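Local structure of pngf-ii (Elizabethkingia meningoseptica, 4R4X) at residues A[419-428]-A[488-499]; A[435-443]-A[451-459]. The protein probably hydrolyses the bond between asparagine and N-linked glycans, releasing the sugar chains from glycoproteins as a peptide:N-glycosidase. All blocks are in the same frame, centred on the assembly; numbering follows the deposited sequence.

Interaction 1: A[419-428]-A[488-499]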
loop_
_atom_site.group_PDB
_atom_site.type_symbol
_atom_site.label_atom_id
_atom_site.label_comp_id
_atom_site.label_asym_id
_atom_site.label_seq_id
_atom_site.Cartn_x
_atom_site.Cartn_y
_atom_site.Cartn_z
ATOM N N ALA A 419 21.404 14.371 -1.882
ATOM C CA ALA A 419 21.160 13.641 -3.105
ATOM C C ALA A 419 21.312 12.137 -2.865
ATOM O O ALA A 419 22.186 11.701 -2.134
ATOM C CB ALA A 419 22.126 14.066 -4.198
ATOM N N GLN A 420 20.485 11.359 -3.538
ATOM C CA GLN A 420 20.547 9.909 -3.440
ATOM C C GLN A 420 20.292 9.316 -4.806
ATOM O O GLN A 420 19.562 9.910 -5.614
ATOM C CB GLN A 420 19.473 9.377 -2.497
ATOM C CG GLN A 420 19.576 9.836 -1.057
ATOM C CD GLN A 420 18.327 9.464 -0.296
ATOM O OE1 GLN A 420 17.539 8.643 -0.744
ATOM N NE2 GLN A 420 18.138 10.076 0.855
ATOM N N LEU A 421 20.867 8.139 -5.055
ATOM C CA LEU A 421 20.487 7.357 -6.204
ATOM C C LEU A 421 19.635 6.203 -5.717
ATOM O O LEU A 421 20.110 5.361 -4.954
ATOM C CB LEU A 421 21.706 6.823 -6.958
ATOM C CG LEU A 421 21.378 6.081 -8.261
ATOM C CD1 LEU A 421 20.787 7.017 -9.298
ATOM C CD2 LEU A 421 22.609 5.397 -8.845
ATOM N N ARG A 422 18.372 6.204 -6.133
ATOM C CA ARG A 422 17.467 5.075 -5.913
ATOM C C ARG A 422 17.812 4.066 -6.975
ATOM O O ARG A 422 17.610 4.321 -8.163
ATOM C CB ARG A 422 16.012 5.516 -6.047
ATOM C CG ARG A 422 14.960 4.414 -5.878
ATOM C CD ARG A 422 13.588 5.007 -6.157
ATOM N NE ARG A 422 12.469 4.070 -6.038
ATOM C CZ ARG A 422 11.935 3.369 -7.036
ATOM N NH1 ARG A 422 10.891 2.597 -6.792
ATOM N NH2 ARG A 422 12.425 3.422 -8.264
ATOM N N TYR A 423 18.347 2.932 -6.545
ATOM C CA TYR A 423 19.010 1.997 -7.441
ATOM C C TYR A 423 18.429 0.601 -7.258
ATOM O O TYR A 423 18.465 0.040 -6.152
ATOM C CB TYR A 423 20.504 1.977 -7.151
ATOM C CG TYR A 423 21.342 1.071 -8.030
ATOM C CD1 TYR A 423 21.543 1.365 -9.374
ATOM C CD2 TYR A 423 21.982 -0.050 -7.506
ATOM C CE1 TYR A 423 22.335 0.554 -10.179
ATOM C CE2 TYR A 423 22.806 -0.844 -8.292
ATOM C CZ TYR A 423 22.975 -0.541 -9.629
ATOM O OH TYR A 423 23.741 -1.340 -10.445
ATOM N N ILE A 424 17.847 0.089 -8.334
ATOM C CA ILE A 424 17.287 -1.269 -8.376
ATOM C C ILE A 424 18.134 -2.110 -9.302
ATOM O O ILE A 424 18.267 -1.791 -10.474
ATOM C CB ILE A 424 15.829 -1.278 -8.864
ATOM C CG1 ILE A 424 14.994 -0.331 -8.013
ATOM C CG2 ILE A 424 15.237 -2.690 -8.790
ATOM C CD1 ILE A 424 13.557 -0.173 -8.479
ATOM N N THR A 425 18.701 -3.188 -8.782
ATOM C CA THR A 425 19.552 -4.050 -9.586
ATOM C C THR A 425 19.219 -5.522 -9.413
ATOM O O THR A 425 19.044 -5.988 -8.271
ATOM C CB THR A 425 21.059 -3.834 -9.296
ATOM O OG1 THR A 425 21.823 -4.734 -10.108
ATOM C CG2 THR A 425 21.402 -4.057 -7.791
ATOM N N THR A 426 19.150 -6.229 -10.546
ATOM C CA THR A 426 19.094 -7.692 -10.562
ATOM C C THR A 426 19.963 -8.265 -11.678
ATOM O O THR A 426 20.069 -7.694 -12.763
ATOM C CB THR A 426 17.657 -8.238 -10.671
ATOM O OG1 THR A 426 17.017 -7.788 -11.871
ATOM C CG2 THR A 426 16.844 -7.818 -9.476
ATOM N N GLY A 427 20.589 -9.392 -11.367
ATOM C CA GLY A 427 21.491 -10.071 -12.240
ATOM C C GLY A 427 20.806 -11.291 -12.819
ATOM O O GLY A 427 20.011 -11.963 -12.140
ATOM N N HIS A 428 21.092 -11.547 -14.093
ATOM C CA HIS A 428 20.435 -12.615 -14.868
ATOM C C HIS A 428 21.418 -13.391 -15.736
ATOM O O HIS A 428 22.529 -12.926 -16.008
ATOM C CB HIS A 428 19.337 -12.011 -15.738
ATOM C CG HIS A 428 18.333 -11.252 -14.947
ATOM N ND1 HIS A 428 17.241 -11.857 -14.374
ATOM C CD2 HIS A 428 18.322 -9.967 -14.519
ATOM C CE1 HIS A 428 16.574 -10.970 -13.661
ATOM N NE2 HIS A 428 17.212 -9.817 -13.727
ATOM N N TRP A 488 17.333 -11.231 -6.294
ATOM C CA TRP A 488 15.912 -11.530 -6.391
ATOM C C TRP A 488 15.566 -12.936 -6.003
ATOM O O TRP A 488 16.415 -13.792 -6.038
ATOM C CB TRP A 488 15.417 -11.268 -7.789
ATOM C CG TRP A 488 16.117 -11.976 -8.922
ATOM C CD1 TRP A 488 17.327 -11.665 -9.474
ATOM C CD2 TRP A 488 15.576 -13.042 -9.722
ATOM N NE1 TRP A 488 17.582 -12.479 -10.548
ATOM C CE2 TRP A 488 16.528 -13.343 -10.712
ATOM C CE3 TRP A 488 14.401 -13.790 -9.665
ATOM C CZ2 TRP A 488 16.327 -14.334 -11.653
ATOM C CZ3 TRP A 488 14.204 -14.793 -10.615
ATOM C CH2 TRP A 488 15.151 -15.042 -11.596
ATOM N N CYS A 489 14.310 -13.151 -5.616
ATOM C CA CYS A 489 13.793 -14.505 -5.351
ATOM C C CYS A 489 12.448 -14.617 -6.049
ATOM O O CYS A 489 11.603 -13.729 -5.887
ATOM C CB CYS A 489 13.544 -14.747 -3.852
ATOM S SG CYS A 489 14.969 -14.757 -2.738
ATOM N N PRO A 490 12.200 -15.730 -6.751
ATOM C CA PRO A 490 10.867 -15.876 -7.355
ATOM C C PRO A 490 9.731 -15.746 -6.322
ATOM O O PRO A 490 9.715 -16.462 -5.313
ATOM C CB PRO A 490 10.917 -17.276 -7.954
ATOM C CG PRO A 490 12.359 -17.520 -8.239
ATOM C CD PRO A 490 13.105 -16.826 -7.131
ATOM N N GLY A 491 8.788 -14.851 -6.592
ATOM C CA GLY A 491 7.637 -14.615 -5.721
ATOM C C GLY A 491 7.772 -13.367 -4.856
ATOM O O GLY A 491 6.937 -13.115 -3.995
ATOM N N THR A 492 8.826 -12.580 -5.073
ATOM C CA THR A 492 9.098 -11.433 -4.211
ATOM C C THR A 492 9.517 -10.177 -4.987
ATOM O O THR A 492 9.981 -10.224 -6.146
ATOM C CB THR A 492 10.179 -11.713 -3.108
ATOM O OG1 THR A 492 11.483 -11.906 -3.703
ATOM C CG2 THR A 492 9.808 -12.927 -2.235
ATOM N N ILE A 493 9.390 -9.051 -4.300
ATOM C CA ILE A 493 9.962 -7.758 -4.741
ATOM C C ILE A 493 11.478 -7.699 -4.536
ATOM O O ILE A 493 11.991 -8.210 -3.553
ATOM C CB ILE A 493 9.390 -6.630 -3.885
ATOM C CG1 ILE A 493 7.914 -6.467 -4.193
ATOM C CG2 ILE A 493 10.146 -5.295 -4.083
ATOM C CD1 ILE A 493 7.170 -5.615 -3.206
ATOM N N THR A 494 12.181 -7.029 -5.443
ATOM C CA THR A 494 13.569 -6.653 -5.207
ATOM C C THR A 494 13.595 -5.213 -4.688
ATOM O O THR A 494 13.186 -4.284 -5.393
ATOM C CB THR A 494 14.408 -6.804 -6.490
ATOM O OG1 THR A 494 14.555 -8.203 -6.778
ATOM C CG2 THR A 494 15.776 -6.155 -6.333
ATOM N N ASN A 495 14.050 -5.046 -3.455
ATOM C CA ASN A 495 14.132 -3.720 -2.808
ATOM C C ASN A 495 15.052 -2.749 -3.529
ATOM O O ASN A 495 16.137 -3.148 -3.900
ATOM C CB ASN A 495 14.705 -3.886 -1.399
ATOM C CG ASN A 495 13.632 -4.149 -0.359
ATOM O OD1 ASN A 495 13.249 -5.281 -0.093
ATOM N ND2 ASN A 495 13.151 -3.104 0.236
ATOM N N PRO A 496 14.646 -1.475 -3.690
ATOM C CA PRO A 496 15.662 -0.485 -4.069
ATOM C C PRO A 496 16.656 -0.288 -2.954
ATOM O O PRO A 496 16.315 -0.495 -1.790
ATOM C CB PRO A 496 14.872 0.820 -4.245
ATOM C CG PRO A 496 13.440 0.398 -4.384
ATOM C CD PRO A 496 13.290 -0.917 -3.687
ATOM N N VAL A 497 17.878 0.088 -3.307
ATOM C CA VAL A 497 18.778 0.636 -2.335
ATOM C C VAL A 497 18.868 2.140 -2.576
ATOM O O VAL A 497 18.681 2.616 -3.703
ATOM C CB VAL A 497 20.151 -0.051 -2.373
ATOM C CG1 VAL A 497 19.995 -1.563 -2.169
ATOM C CG2 VAL A 497 20.893 0.277 -3.648
ATOM N N TYR A 498 19.127 2.870 -1.507
ATOM C CA TYR A 498 19.161 4.314 -1.544
ATOM C C TYR A 498 20.583 4.756 -1.274
ATOM O O TYR A 498 21.030 4.757 -0.131
ATOM C CB TYR A 498 18.203 4.859 -0.510
ATOM C CG TYR A 498 16.809 4.508 -0.903
ATOM C CD1 TYR A 498 16.111 5.281 -1.836
ATOM C CD2 TYR A 498 16.212 3.365 -0.410
ATOM C CE1 TYR A 498 14.830 4.924 -2.237
ATOM C CE2 TYR A 498 14.938 2.993 -0.820
ATOM C CZ TYR A 498 14.254 3.786 -1.712
ATOM O OH TYR A 498 12.996 3.412 -2.093
ATOM N N ILE A 499 21.296 5.097 -2.339
ATOM C CA ILE A 499 22.740 5.325 -2.247
ATOM C C ILE A 499 22.977 6.813 -2.026
ATOM O O ILE A 499 22.632 7.647 -2.874
ATOM C CB ILE A 499 23.450 4.870 -3.528
ATOM C CG1 ILE A 499 23.270 3.357 -3.683
ATOM C CG2 ILE A 499 24.921 5.281 -3.533
ATOM C CD1 ILE A 499 23.732 2.812 -5.004
HETATM O O HOH W 1 18.712 -2.847 -5.838
#

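Interaction 2: A[435-443]-A[451-459]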
loop_
_atom_site.group_PDB
_atom_site.type_symbol
_atom_site.label_atom_id
_atom_site.label_comp_id
_atom_site.label_asym_id
_atom_site.label_seq_id
_atom_site.Cartn_x
_atom_site.Cartn_y
_atom_site.Cartn_z
ATOM N N ASP A 435 24.952 -14.912 -14.430
ATOM C CA ASP A 435 24.888 -13.898 -13.390
ATOM C C ASP A 435 23.584 -13.914 -12.542
ATOM O O ASP A 435 23.507 -13.200 -11.574
ATOM C CB ASP A 435 25.155 -12.513 -13.957
ATOM C CG ASP A 435 26.619 -12.302 -14.326
ATOM O OD1 ASP A 435 27.482 -13.154 -13.960
ATOM O OD2 ASP A 435 26.904 -11.263 -14.974
ATOM N N GLU A 436 22.587 -14.724 -12.900
ATOM C CA GLU A 436 21.473 -14.978 -11.973
ATOM C C GLU A 436 22.034 -15.625 -10.696
ATOM O O GLU A 436 21.552 -15.372 -9.592
ATOM C CB GLU A 436 20.443 -15.926 -12.589
ATOM C CG GLU A 436 19.301 -16.314 -11.658
ATOM C CD GLU A 436 18.195 -17.100 -12.351
ATOM O OE1 GLU A 436 18.234 -17.229 -13.603
ATOM O OE2 GLU A 436 17.283 -17.624 -11.645
ATOM N N PHE A 437 23.029 -16.496 -10.866
ATOM C CA PHE A 437 23.466 -17.380 -9.799
ATOM C C PHE A 437 24.870 -17.145 -9.257
ATOM O O PHE A 437 25.301 -17.859 -8.333
ATOM C CB PHE A 437 23.331 -18.844 -10.239
ATOM C CG PHE A 437 21.911 -19.258 -10.502
ATOM C CD1 PHE A 437 20.994 -19.338 -9.448
ATOM C CD2 PHE A 437 21.483 -19.567 -11.801
ATOM C CE1 PHE A 437 19.679 -19.719 -9.689
ATOM C CE2 PHE A 437 20.175 -19.950 -12.045
ATOM C CZ PHE A 437 19.265 -20.007 -10.982
ATOM N N VAL A 438 25.569 -16.147 -9.790
ATOM C CA VAL A 438 26.902 -15.800 -9.316
ATOM C C VAL A 438 26.935 -14.343 -8.851
ATOM O O VAL A 438 26.519 -13.452 -9.578
ATOM C CB VAL A 438 27.939 -15.916 -10.453
ATOM C CG1 VAL A 438 29.345 -15.616 -9.953
ATOM C CG2 VAL A 438 27.858 -17.279 -11.137
ATOM N N PRO A 439 27.459 -14.083 -7.649
ATOM C CA PRO A 439 27.449 -12.710 -7.154
ATOM C C PRO A 439 28.419 -11.833 -7.957
ATOM O O PRO A 439 29.520 -12.286 -8.294
ATOM C CB PRO A 439 27.948 -12.833 -5.719
ATOM C CG PRO A 439 28.064 -14.279 -5.423
ATOM C CD PRO A 439 28.094 -15.016 -6.718
ATOM N N LYS A 440 28.017 -10.596 -8.244
ATOM C CA LYS A 440 28.907 -9.659 -8.943
ATOM C C LYS A 440 28.807 -8.298 -8.310
ATOM O O LYS A 440 27.711 -7.770 -8.149
ATOM C CB LYS A 440 28.543 -9.542 -10.431
ATOM C CG LYS A 440 28.703 -10.807 -11.247
ATOM C CD LYS A 440 30.134 -11.312 -11.310
ATOM C CE LYS A 440 30.235 -12.582 -12.156
ATOM N NZ LYS A 440 30.081 -12.346 -13.611
ATOM N N GLU A 441 29.949 -7.710 -7.979
ATOM C CA GLU A 441 29.978 -6.371 -7.436
ATOM C C GLU A 441 29.477 -5.308 -8.411
ATOM O O GLU A 441 29.982 -5.220 -9.515
ATOM C CB GLU A 441 31.398 -6.057 -7.002
ATOM C CG GLU A 441 31.583 -4.709 -6.344
ATOM C CD GLU A 441 32.974 -4.590 -5.719
ATOM O OE1 GLU A 441 33.934 -4.237 -6.437
ATOM O OE2 GLU A 441 33.103 -4.849 -4.507
ATOM N N ASN A 442 28.467 -4.525 -7.992
ATOM C CA ASN A 442 27.981 -3.358 -8.737
ATOM C C ASN A 442 28.719 -2.136 -8.187
ATOM O O ASN A 442 28.687 -1.888 -6.972
ATOM C CB ASN A 442 26.459 -3.102 -8.537
ATOM C CG ASN A 442 25.548 -4.114 -9.237
ATOM O OD1 ASN A 442 24.439 -3.766 -9.672
ATOM N ND2 ASN A 442 25.974 -5.359 -9.315
ATOM N N SER A 443 29.331 -1.351 -9.063
ATOM C CA SER A 443 30.065 -0.142 -8.677
ATOM C C SER A 443 29.393 1.097 -9.278
ATOM O O SER A 443 29.154 1.164 -10.466
ATOM C CB SER A 443 31.506 -0.230 -9.162
ATOM O OG SER A 443 32.199 -1.275 -8.491
ATOM N N ALA A 451 31.577 6.066 -5.827
ATOM C CA ALA A 451 30.773 6.512 -4.715
ATOM C C ALA A 451 30.290 5.343 -3.814
ATOM O O ALA A 451 30.159 5.523 -2.603
ATOM C CB ALA A 451 29.599 7.332 -5.223
ATOM N N HIS A 452 30.056 4.167 -4.401
ATOM C CA HIS A 452 29.484 3.042 -3.684
ATOM C C HIS A 452 29.696 1.749 -4.481
ATOM O O HIS A 452 29.436 1.698 -5.703
ATOM C CB HIS A 452 27.983 3.296 -3.493
ATOM C CG HIS A 452 27.306 2.298 -2.636
ATOM N ND1 HIS A 452 27.481 2.248 -1.272
ATOM C CD2 HIS A 452 26.443 1.294 -2.940
ATOM C CE1 HIS A 452 26.768 1.248 -0.775
ATOM N NE2 HIS A 452 26.128 0.658 -1.765
ATOM N N ALA A 453 30.151 0.709 -3.796
ATOM C CA ALA A 453 30.313 -0.613 -4.405
ATOM C C ALA A 453 29.635 -1.627 -3.483
ATOM O O ALA A 453 29.774 -1.558 -2.260
ATOM C CB ALA A 453 31.783 -0.931 -4.570
ATOM N N PHE A 454 28.846 -2.516 -4.054
ATOM C CA PHE A 454 28.204 -3.560 -3.246
ATOM C C PHE A 454 27.848 -4.745 -4.109
ATOM O O PHE A 454 27.665 -4.628 -5.338
ATOM C CB PHE A 454 26.965 -3.025 -2.510
ATOM C CG PHE A 454 25.720 -2.895 -3.384
ATOM C CD1 PHE A 454 25.632 -1.909 -4.353
ATOM C CD2 PHE A 454 24.624 -3.753 -3.198
ATOM C CE1 PHE A 454 24.490 -1.777 -5.138
ATOM C CE2 PHE A 454 23.460 -3.620 -3.969
ATOM C CZ PHE A 454 23.395 -2.630 -4.931
ATOM N N THR A 455 27.753 -5.894 -3.461
ATOM C CA THR A 455 27.403 -7.123 -4.132
ATOM C C THR A 455 25.948 -7.499 -3.821
ATOM O O THR A 455 25.638 -7.879 -2.679
ATOM C CB THR A 455 28.357 -8.228 -3.679
ATOM O OG1 THR A 455 29.704 -7.830 -4.007
ATOM C CG2 THR A 455 28.029 -9.530 -4.382
ATOM N N PRO A 456 25.054 -7.371 -4.822
ATOM C CA PRO A 456 23.640 -7.634 -4.571
ATOM C C PRO A 456 23.411 -9.148 -4.509
ATOM O O PRO A 456 23.824 -9.876 -5.416
ATOM C CB PRO A 456 22.941 -7.022 -5.781
ATOM C CG PRO A 456 23.967 -6.282 -6.572
ATOM C CD PRO A 456 25.280 -6.892 -6.198
ATOM N N TRP A 457 22.801 -9.616 -3.432
ATOM C CA TRP A 457 22.735 -11.057 -3.174
ATOM C C TRP A 457 21.600 -11.359 -2.200
ATOM O O TRP A 457 21.469 -10.668 -1.209
ATOM C CB TRP A 457 24.074 -11.562 -2.601
ATOM C CG TRP A 457 24.235 -13.063 -2.697
ATOM C CD1 TRP A 457 24.342 -13.949 -1.659
ATOM C CD2 TRP A 457 24.278 -13.839 -3.890
ATOM N NE1 TRP A 457 24.476 -15.234 -2.135
ATOM C CE2 TRP A 457 24.443 -15.194 -3.506
ATOM C CE3 TRP A 457 24.248 -13.526 -5.251
ATOM C CZ2 TRP A 457 24.520 -16.230 -4.438
ATOM C CZ3 TRP A 457 24.315 -14.571 -6.183
ATOM C CH2 TRP A 457 24.454 -15.899 -5.764
ATOM N N ARG A 458 20.786 -12.369 -2.519
ATOM C CA ARG A 458 19.666 -12.810 -1.659
ATOM C C ARG A 458 19.873 -14.285 -1.308
ATOM O O ARG A 458 20.065 -15.092 -2.191
ATOM C CB ARG A 458 18.324 -12.706 -2.393
ATOM C CG ARG A 458 17.849 -11.291 -2.740
ATOM C CD ARG A 458 17.015 -10.619 -1.687
ATOM N NE ARG A 458 15.775 -11.334 -1.352
ATOM C CZ ARG A 458 14.575 -11.113 -1.880
ATOM N NH1 ARG A 458 14.381 -10.203 -2.812
ATOM N NH2 ARG A 458 13.558 -11.847 -1.470
ATOM N N THR A 459 19.811 -14.610 -0.023
ATOM C CA THR A 459 20.004 -15.953 0.505
ATOM C C THR A 459 18.768 -16.499 1.255
ATOM O O THR A 459 18.849 -17.534 1.946
ATOM C CB THR A 459 21.233 -15.959 1.453
ATOM O OG1 THR A 459 21.116 -14.912 2.424
ATOM C CG2 THR A 459 22.495 -15.742 0.661
HETATM O O HOH W 2 25.148 -10.361 -7.622
HETATM O O HOH W 3 30.671 -5.609 -3.431
#

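Interaction 1: A[419-428]-A[488-499]
Leu421 pairs with Ile499 and Tyr423 with Val497 as antiparallel hydrogen-bonded pairs, Arg422 and Tyr498 forming the non-hydrogen-bonded pair between them, and the N-to-C directions of 419-428 and 497-499 lie 151° apart. Leu421 N donates to Ile499 O (2.8 Å) and Ile499 N returns the bond to Leu421 O; Tyr423 and Val497 exchange a second such pair. On the N-terminal side of Pro496 the direct backbone pairing gives way to a water, which accepts from Thr425 N and donates to Tyr423 O and Asn495 O.

On one face, the extended chain of Arg422 runs alongside Tyr498 and Pro496, its CG 3.7 Å from Tyr498 CE1. Pro496 CG lies over one face of the guanidinium. The polar ends of Arg422 and Tyr498 converge on Glu334, which forms a salt bridge with the arginine and a hydrogen bond with the tyrosine hydroxyl. Ile424 adds its CG1 to the same proline, 3.9 Å from Pro496 CB.

These are neighbouring strands within the large antiparallel sheet of the C-terminal PNGase F-like region, with strand 527-537 on the far side of 419-428. The opposite face carries Leu421, Tyr423, Val497 and Ile499; Val497 CG2 sits at the edge of the tyrosine ring, 4.0 Å from Tyr423 CD2.

At the far end, Trp488 reaches back to the strand. With CG set between the backbone N and carbonyl carbon (chi1 56°), its indole sends NE1 to Gly427 O at 2.9 Å, the acceptor lying in the ring plane. His428 is slid along the indole, planes 27° apart and with little overlap, while His428 NE2 and Thr426 OG1 are hydrogen-bonded. Thr426 CG2 packs against Thr494, 3.7 Å from Thr494 CG2.

Interaction 2: A[435-443]-A[451-459]
Pro439 lies over one face of the Trp457 indole, its CG 3.8 Å from the centroid of the six-membered ring and 8° off the normal, a CH-pi contact. At the indole's edge, near its plane, comes the backbone of Phe437, with Phe437 O 3.3 Å from Trp457 CH2. With Trp457 CG anti to the backbone N (chi1 -163°), the ring extends toward residues 437-439, in the loop leading into strand 442-446.

Both segments belong to a beta hairpin, strands 442-446 and 449-454, at one side of a four-stranded antiparallel sheet; here its open end spreads into two loops. Asn442 and Phe454 make the hydrogen-bonded pair: Asn442 N donates to Phe454 O (2.8 Å) and Phe454 N returns a bond to Asn442 O. Next to it, Ser443 and Ala453 form a non-hydrogen-bonded pair. Past the strands, a water continues the connection, accepting from Lys440 N and donating to Pro456 O.

The side of the hairpin that carries Asn442 and Phe454 faces strand 416-428. There the Asn442 amide crosses Pro456, with ND2 3.5 Å from Pro456 CG, and ND2 also makes a weak bond to Lys440 O. Asn442 OD1 takes hydrogen bonds from the hydroxyls of Tyr423 and Thr425, which should fix the rotation of the amide. The Phe454 ring packs on Tyr423 and Thr425, and its CE1 lies 4.1 Å from Asn442 CB.

Thr455 CG2 lies against Pro439 CB at 3.6 Å. Within 435-443, Lys440 folds back to Asp435, its NZ also bonded to Pro516 O; the salt bridge ties the loop to itself, Lys440 NZ approaching Asp435 OD1 from the syn side at 2.7 Å.

Overall arrangement
Interaction 1 is the core contact, joining two inner strands of the large sheet, while interaction 2 is partly exposed and holds together a hairpin at the side of a smaller one. Along the chain the hairpin is nested in the long connection between the strands of 419-428 and 488-499, and it packs back on them, with centres about 11 Å apart. The Asn442 amide of interaction 2 reaches the strand 419-428 of interaction 1 and so joins the two. Four cross-strand backbone bonds hold interaction 1; interaction 2 has two, and depends more on proline–tryptophan packing and bridging water.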